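Local atomic coordinates of putative sulfatase yidJ (Bacteroides fragilis, PDB entry 2QZU), a protein that probably hydrolyses sulfate esters as a metal-dependent member of the sulfatase family. Residues A[156-170]-A[181-193]. Residues are numbered along the deposited sequence; the frame is centred on the assembly and turned at random.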
loop_
_atom_site.group_PDB
_atom_site.type_symbol
_atom_site.label_atom_id
_atom_site.label_comp_id
_atom_site.label_asym_id
_atom_site.label_seq_id
_atom_site.Cartn_x
_atom_site.Cartn_y
_atom_site.Cartn_z
ATOM N N GLU A 156 -19.933 -4.083 1.224
ATOM C CA GLU A 156 -21.211 -4.428 1.828
ATOM C C GLU A 156 -21.661 -5.823 1.388
ATOM O O GLU A 156 -21.265 -6.314 0.333
ATOM C CB GLU A 156 -22.262 -3.378 1.448
ATOM C CG GLU A 156 -23.644 -3.611 2.051
ATOM C CD GLU A 156 -23.610 -3.752 3.568
ATOM O OE1 GLU A 156 -23.298 -2.760 4.261
ATOM O OE2 GLU A 156 -23.892 -4.862 4.066
ATOM N N TRP A 157 -22.476 -6.457 2.219
ATOM C CA TRP A 157 -23.005 -7.790 1.957
ATOM C C TRP A 157 -24.185 -7.699 0.996
ATOM O O TRP A 157 -24.889 -6.689 0.962
ATOM C CB TRP A 157 -23.475 -8.402 3.288
ATOM C CG TRP A 157 -24.092 -9.780 3.209
ATOM C CD1 TRP A 157 -23.515 -10.916 2.711
ATOM C CD2 TRP A 157 -25.371 -10.177 3.725
ATOM N NE1 TRP A 157 -24.351 -11.992 2.886
ATOM C CE2 TRP A 157 -25.497 -11.568 3.508
ATOM C CE3 TRP A 157 -26.422 -9.493 4.352
ATOM C CZ2 TRP A 157 -26.634 -12.289 3.894
ATOM C CZ3 TRP A 157 -27.554 -10.209 4.737
ATOM C CH2 TRP A 157 -27.648 -11.594 4.505
ATOM N N CYS A 158 -24.398 -8.751 0.208
ATOM C CA CYS A 158 -25.532 -8.783 -0.706
ATOM C C CYS A 158 -26.467 -9.859 -0.175
ATOM O O CYS A 158 -26.198 -11.049 -0.322
ATOM C CB CYS A 158 -25.102 -9.150 -2.131
ATOM S SG CYS A 158 -26.475 -9.108 -3.327
ATOM N N PRO A 159 -27.565 -9.453 0.478
ATOM C CA PRO A 159 -28.512 -10.433 1.017
ATOM C C PRO A 159 -29.155 -11.212 -0.132
ATOM O O PRO A 159 -29.204 -10.730 -1.263
ATOM C CB PRO A 159 -29.512 -9.562 1.781
ATOM C CG PRO A 159 -29.511 -8.284 0.998
ATOM C CD PRO A 159 -28.040 -8.075 0.700
ATOM N N PRO A 160 -29.657 -12.424 0.143
ATOM C CA PRO A 160 -30.285 -13.240 -0.901
ATOM C C PRO A 160 -31.305 -12.536 -1.799
ATOM O O PRO A 160 -31.309 -12.743 -3.017
ATOM C CB PRO A 160 -30.906 -14.388 -0.106
ATOM C CG PRO A 160 -29.922 -14.571 1.012
ATOM C CD PRO A 160 -29.662 -13.136 1.435
ATOM N N GLU A 161 -32.159 -11.703 -1.212
ATOM C CA GLU A 161 -33.180 -11.015 -1.993
ATOM C C GLU A 161 -32.630 -9.949 -2.941
ATOM O O GLU A 161 -33.374 -9.394 -3.754
ATOM C CB GLU A 161 -34.246 -10.396 -1.074
ATOM C CG GLU A 161 -33.774 -9.202 -0.259
ATOM C CD GLU A 161 -33.124 -9.592 1.054
ATOM O OE1 GLU A 161 -32.722 -10.769 1.209
ATOM O OE2 GLU A 161 -33.008 -8.713 1.933
ATOM N N ARG A 162 -31.332 -9.662 -2.843
ATOM C CA ARG A 162 -30.707 -8.680 -3.733
ATOM C C ARG A 162 -29.707 -9.342 -4.688
ATOM O O ARG A 162 -28.907 -8.661 -5.328
ATOM C CB ARG A 162 -29.999 -7.585 -2.923
ATOM C CG ARG A 162 -30.943 -6.540 -2.314
ATOM C CD ARG A 162 -30.184 -5.476 -1.521
ATOM N NE ARG A 162 -29.195 -4.767 -2.331
ATOM C CZ ARG A 162 -29.485 -3.798 -3.193
ATOM N NH1 ARG A 162 -30.742 -3.408 -3.359
ATOM N NH2 ARG A 162 -28.516 -3.232 -3.907
ATOM N N ARG A 163 -29.766 -10.667 -4.799
ATOM C CA ARG A 163 -28.838 -11.386 -5.669
ATOM C C ARG A 163 -29.347 -11.637 -7.086
ATOM O O ARG A 163 -28.660 -12.247 -7.898
ATOM C CB ARG A 163 -28.432 -12.711 -5.015
ATOM C CG ARG A 163 -27.623 -12.499 -3.755
ATOM C CD ARG A 163 -27.264 -13.790 -3.044
ATOM N NE ARG A 163 -26.669 -13.486 -1.747
ATOM C CZ ARG A 163 -26.368 -14.390 -0.820
ATOM N NH1 ARG A 163 -26.598 -15.680 -1.036
ATOM N NH2 ARG A 163 -25.861 -13.996 0.337
ATOM N N HIS A 164 -30.554 -11.163 -7.370
ATOM C CA HIS A 164 -31.149 -11.294 -8.691
ATOM C C HIS A 164 -31.047 -12.669 -9.358
ATOM O O HIS A 164 -30.685 -12.779 -10.530
ATOM C CB HIS A 164 -30.562 -10.207 -9.596
ATOM C CG HIS A 164 -30.938 -8.824 -9.168
ATOM N ND1 HIS A 164 -32.095 -8.205 -9.589
ATOM C CD2 HIS A 164 -30.367 -7.983 -8.272
ATOM C CE1 HIS A 164 -32.223 -7.044 -8.971
ATOM N NE2 HIS A 164 -31.186 -6.886 -8.166
ATOM N N GLY A 165 -31.368 -13.716 -8.606
ATOM C CA GLY A 165 -31.347 -15.051 -9.173
ATOM C C GLY A 165 -30.092 -15.886 -9.019
ATOM O O GLY A 165 -30.121 -17.086 -9.282
ATOM N N PHE A 166 -28.992 -15.272 -8.601
ATOM C CA PHE A 166 -27.747 -16.014 -8.429
ATOM C C PHE A 166 -27.820 -16.837 -7.147
ATOM O O PHE A 166 -27.453 -16.360 -6.073
ATOM C CB PHE A 166 -26.560 -15.044 -8.381
ATOM C CG PHE A 166 -26.201 -14.451 -9.722
ATOM C CD1 PHE A 166 -25.683 -15.255 -10.736
ATOM C CD2 PHE A 166 -26.372 -13.091 -9.969
ATOM C CE1 PHE A 166 -25.335 -14.710 -11.978
ATOM C CE2 PHE A 166 -26.028 -12.536 -11.203
ATOM C CZ PHE A 166 -25.508 -13.351 -12.210
ATOM N N ASP A 167 -28.290 -18.077 -7.276
ATOM C CA ASP A 167 -28.444 -18.979 -6.140
ATOM C C ASP A 167 -27.131 -19.436 -5.512
ATOM O O ASP A 167 -27.017 -19.491 -4.287
ATOM C CB ASP A 167 -29.294 -20.188 -6.541
ATOM C CG ASP A 167 -30.727 -19.803 -6.874
ATOM O OD1 ASP A 167 -31.319 -19.010 -6.111
ATOM O OD2 ASP A 167 -31.264 -20.293 -7.888
ATOM N N HIS A 168 -26.149 -19.781 -6.339
ATOM C CA HIS A 168 -24.840 -20.182 -5.826
ATOM C C HIS A 168 -24.079 -18.868 -5.699
ATOM O O HIS A 168 -23.870 -18.167 -6.691
ATOM C CB HIS A 168 -24.127 -21.111 -6.805
ATOM C CG HIS A 168 -22.787 -21.569 -6.328
ATOM N ND1 HIS A 168 -22.626 -22.386 -5.229
ATOM C CD2 HIS A 168 -21.539 -21.313 -6.790
ATOM C CE1 HIS A 168 -21.340 -22.614 -5.038
ATOM N NE2 HIS A 168 -20.659 -21.975 -5.971
ATOM N N TRP A 169 -23.657 -18.545 -4.480
ATOM C CA TRP A 169 -23.004 -17.272 -4.214
ATOM C C TRP A 169 -21.726 -17.366 -3.382
ATOM O O TRP A 169 -21.745 -17.852 -2.256
ATOM C CB TRP A 169 -24.029 -16.376 -3.503
ATOM C CG TRP A 169 -23.683 -14.920 -3.347
ATOM C CD1 TRP A 169 -23.148 -14.313 -2.244
ATOM C CD2 TRP A 169 -23.932 -13.879 -4.297
ATOM N NE1 TRP A 169 -23.060 -12.953 -2.448
ATOM C CE2 TRP A 169 -23.532 -12.661 -3.703
ATOM C CE3 TRP A 169 -24.458 -13.854 -5.597
ATOM C CZ2 TRP A 169 -23.640 -11.431 -4.360
ATOM C CZ3 TRP A 169 -24.566 -12.630 -6.252
ATOM C CH2 TRP A 169 -24.159 -11.436 -5.631
ATOM N N ILE A 170 -20.622 -16.910 -3.963
ATOM C CA ILE A 170 -19.325 -16.866 -3.290
ATOM C C ILE A 170 -18.783 -15.532 -3.772
ATOM O O ILE A 170 -18.009 -15.467 -4.728
ATOM C CB ILE A 170 -18.395 -18.000 -3.750
ATOM C CG1 ILE A 170 -19.050 -19.352 -3.459
ATOM C CG2 ILE A 170 -17.058 -17.896 -3.024
ATOM C CD1 ILE A 170 -18.306 -20.536 -4.035
ATOM N N PRO A 181 -8.064 -12.474 0.038
ATOM C CA PRO A 181 -9.424 -12.016 -0.256
ATOM C C PRO A 181 -10.451 -12.575 0.717
ATOM O O PRO A 181 -10.179 -13.538 1.430
ATOM C CB PRO A 181 -9.649 -12.520 -1.676
ATOM C CG PRO A 181 -8.926 -13.833 -1.662
ATOM C CD PRO A 181 -7.624 -13.474 -0.952
HETATM N N MSE A 182 -11.623 -11.951 0.760
HETATM C CA MSE A 182 -12.696 -12.432 1.618
HETATM C C MSE A 182 -13.941 -12.649 0.776
HETATM O O MSE A 182 -14.096 -12.056 -0.299
HETATM C CB MSE A 182 -12.968 -11.465 2.783
HETATM C CG MSE A 182 -12.992 -9.997 2.430
HETATM SE SE MSE A 182 -14.622 -9.467 1.564
HETATM C CE MSE A 182 -14.406 -7.562 1.616
ATOM N N TYR A 183 -14.824 -13.512 1.265
ATOM C CA TYR A 183 -16.042 -13.856 0.552
ATOM C C TYR A 183 -17.151 -14.233 1.511
ATOM O O TYR A 183 -16.918 -14.507 2.692
ATOM C CB TYR A 183 -15.805 -15.082 -0.342
ATOM C CG TYR A 183 -14.689 -14.945 -1.344
ATOM C CD1 TYR A 183 -14.933 -14.446 -2.624
ATOM C CD2 TYR A 183 -13.379 -15.278 -1.002
ATOM C CE1 TYR A 183 -13.898 -14.278 -3.539
ATOM C CE2 TYR A 183 -12.336 -15.110 -1.904
ATOM C CZ TYR A 183 -12.599 -14.609 -3.169
ATOM O OH TYR A 183 -11.566 -14.419 -4.052
ATOM N N TRP A 184 -18.364 -14.244 0.974
ATOM C CA TRP A 184 -19.544 -14.683 1.701
ATOM C C TRP A 184 -20.023 -15.844 0.845
ATOM O O TRP A 184 -20.137 -15.700 -0.376
ATOM C CB TRP A 184 -20.643 -13.625 1.700
ATOM C CG TRP A 184 -20.535 -12.574 2.747
ATOM C CD1 TRP A 184 -20.933 -12.661 4.054
ATOM C CD2 TRP A 184 -20.071 -11.239 2.555
ATOM N NE1 TRP A 184 -20.752 -11.450 4.683
ATOM C CE2 TRP A 184 -20.224 -10.560 3.785
ATOM C CE3 TRP A 184 -19.540 -10.547 1.457
ATOM C CZ2 TRP A 184 -19.867 -9.220 3.948
ATOM C CZ3 TRP A 184 -19.186 -9.214 1.617
ATOM C CH2 TRP A 184 -19.353 -8.563 2.857
ATOM N N ASN A 185 -20.274 -16.991 1.464
ATOM C CA ASN A 185 -20.793 -18.136 0.728
ATOM C C ASN A 185 -22.306 -17.918 0.668
ATOM O O ASN A 185 -22.808 -16.918 1.180
ATOM C CB ASN A 185 -20.445 -19.443 1.446
ATOM C CG ASN A 185 -20.846 -19.430 2.901
ATOM O OD1 ASN A 185 -22.021 -19.284 3.228
ATOM N ND2 ASN A 185 -19.868 -19.574 3.789
ATOM N N THR A 186 -23.036 -18.850 0.068
ATOM C CA THR A 186 -24.481 -18.699 -0.094
ATOM C C THR A 186 -25.316 -18.458 1.163
ATOM O O THR A 186 -26.204 -17.607 1.157
ATOM C CB THR A 186 -25.076 -19.911 -0.851
ATOM O OG1 THR A 186 -24.389 -20.074 -2.101
ATOM C CG2 THR A 186 -26.564 -19.696 -1.129
ATOM N N THR A 187 -25.035 -19.180 2.241
ATOM C CA THR A 187 -25.828 -19.033 3.460
ATOM C C THR A 187 -25.217 -18.235 4.613
ATOM O O THR A 187 -25.840 -18.092 5.667
ATOM C CB THR A 187 -26.228 -20.411 4.010
ATOM O OG1 THR A 187 -25.047 -21.195 4.229
ATOM C CG2 THR A 187 -27.135 -21.128 3.026
ATOM N N ALA A 188 -24.015 -17.708 4.423
ATOM C CA ALA A 188 -23.364 -16.951 5.485
ATOM C C ALA A 188 -24.078 -15.642 5.818
ATOM O O ALA A 188 -24.497 -14.904 4.922
ATOM C CB ALA A 188 -21.915 -16.657 5.103
ATOM N N PRO A 189 -24.254 -15.347 7.117
ATOM C CA PRO A 189 -24.920 -14.088 7.458
ATOM C C PRO A 189 -23.963 -12.917 7.202
ATOM O O PRO A 189 -22.769 -13.115 6.955
ATOM C CB PRO A 189 -25.272 -14.269 8.939
ATOM C CG PRO A 189 -24.232 -15.212 9.431
ATOM C CD PRO A 189 -24.114 -16.208 8.303
ATOM N N ARG A 190 -24.495 -11.702 7.272
ATOM C CA ARG A 190 -23.734 -10.484 7.015
ATOM C C ARG A 190 -22.358 -10.362 7.662
ATOM O O ARG A 190 -21.407 -9.923 7.013
ATOM C CB ARG A 190 -24.585 -9.263 7.387
ATOM C CG ARG A 190 -23.939 -7.916 7.079
ATOM C CD ARG A 190 -24.968 -6.786 7.177
ATOM N NE ARG A 190 -24.434 -5.498 6.743
ATOM C CZ ARG A 190 -23.911 -4.581 7.553
ATOM N NH1 ARG A 190 -23.845 -4.797 8.861
ATOM N NH2 ARG A 190 -23.459 -3.440 7.051
ATOM N N ASP A 191 -22.237 -10.745 8.929
ATOM C CA ASP A 191 -20.952 -10.629 9.610
ATOM C C ASP A 191 -20.135 -11.917 9.650
ATOM O O ASP A 191 -19.171 -12.022 10.414
ATOM C CB ASP A 191 -21.169 -10.103 11.033
ATOM C CG ASP A 191 -21.806 -8.720 11.050
ATOM O OD1 ASP A 191 -21.219 -7.787 10.454
ATOM O OD2 ASP A 191 -22.890 -8.564 11.653
ATOM N N SER A 192 -20.502 -12.882 8.813
ATOM C CA SER A 192 -19.798 -14.157 8.775
ATOM C C SER A 192 -19.044 -14.455 7.481
ATOM O O SER A 192 -19.047 -15.594 6.997
ATOM C CB SER A 192 -20.773 -15.295 9.076
ATOM O OG SER A 192 -21.214 -15.227 10.421
ATOM N N PHE A 193 -18.408 -13.435 6.918
ATOM C CA PHE A 193 -17.611 -13.626 5.718
ATOM C C PHE A 193 -16.340 -14.337 6.181
ATOM O O PHE A 193 -16.057 -14.382 7.377
ATOM C CB PHE A 193 -17.250 -12.282 5.071
ATOM C CG PHE A 193 -16.706 -11.260 6.035
ATOM C CD1 PHE A 193 -17.568 -10.441 6.759
ATOM C CD2 PHE A 193 -15.336 -11.130 6.228
ATOM C CE1 PHE A 193 -17.072 -9.503 7.662
ATOM C CE2 PHE A 193 -14.828 -10.197 7.130
ATOM C CZ PHE A 193 -15.699 -9.380 7.847
HETATM O O HOH W 1 -24.200 -14.902 2.388
HETATM O O HOH W 2 -24.823 -22.530 -3.098
#
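Trp157 lies between Trp184 and Arg190, and shows how an indole can join two loops by one face, by its CD1 corner and by its N-H. Its CD1 presses on one face of the Trp184 ring, 3.4 Å from Trp184 CD1, the indole planes inclined at 48°, while Arg190 CA sits over the Trp157 five-membered ring in a CH-pi contact.

In the salt bridge, Arg190 runs out extended from CG to NE, its CG turned away from the backbone N (chi1 -176°), and meets Glu156 side-on and nearly coplanar: NE to OE2 at 2.8 Å and NH2 to OE1 at 2.9 Å, both on syn lone pairs. Trp157 N also reaches OE2, from above the carboxylate plane, and probably helps fix its rotation.

Among the other polar links, Arg163 NH1 donates almost straight (171°) to Thr186 O at 2.9 Å, while NE and NH2 share Cys158 O; its guanidinium lies against Trp169. A water ties Trp157 NE1 and Arg163 NH2 to the carbonyls of Asn185 and Ala188. Thr186 OG1 accepts from Trp169 N at 2.9 Å.

The loop 184-193 is thereby joined to the loop 156-167 and to the start of strand 168-172, an outermost strand of the large mixed sheet in this alkaline phosphatase-like sulfatase fold.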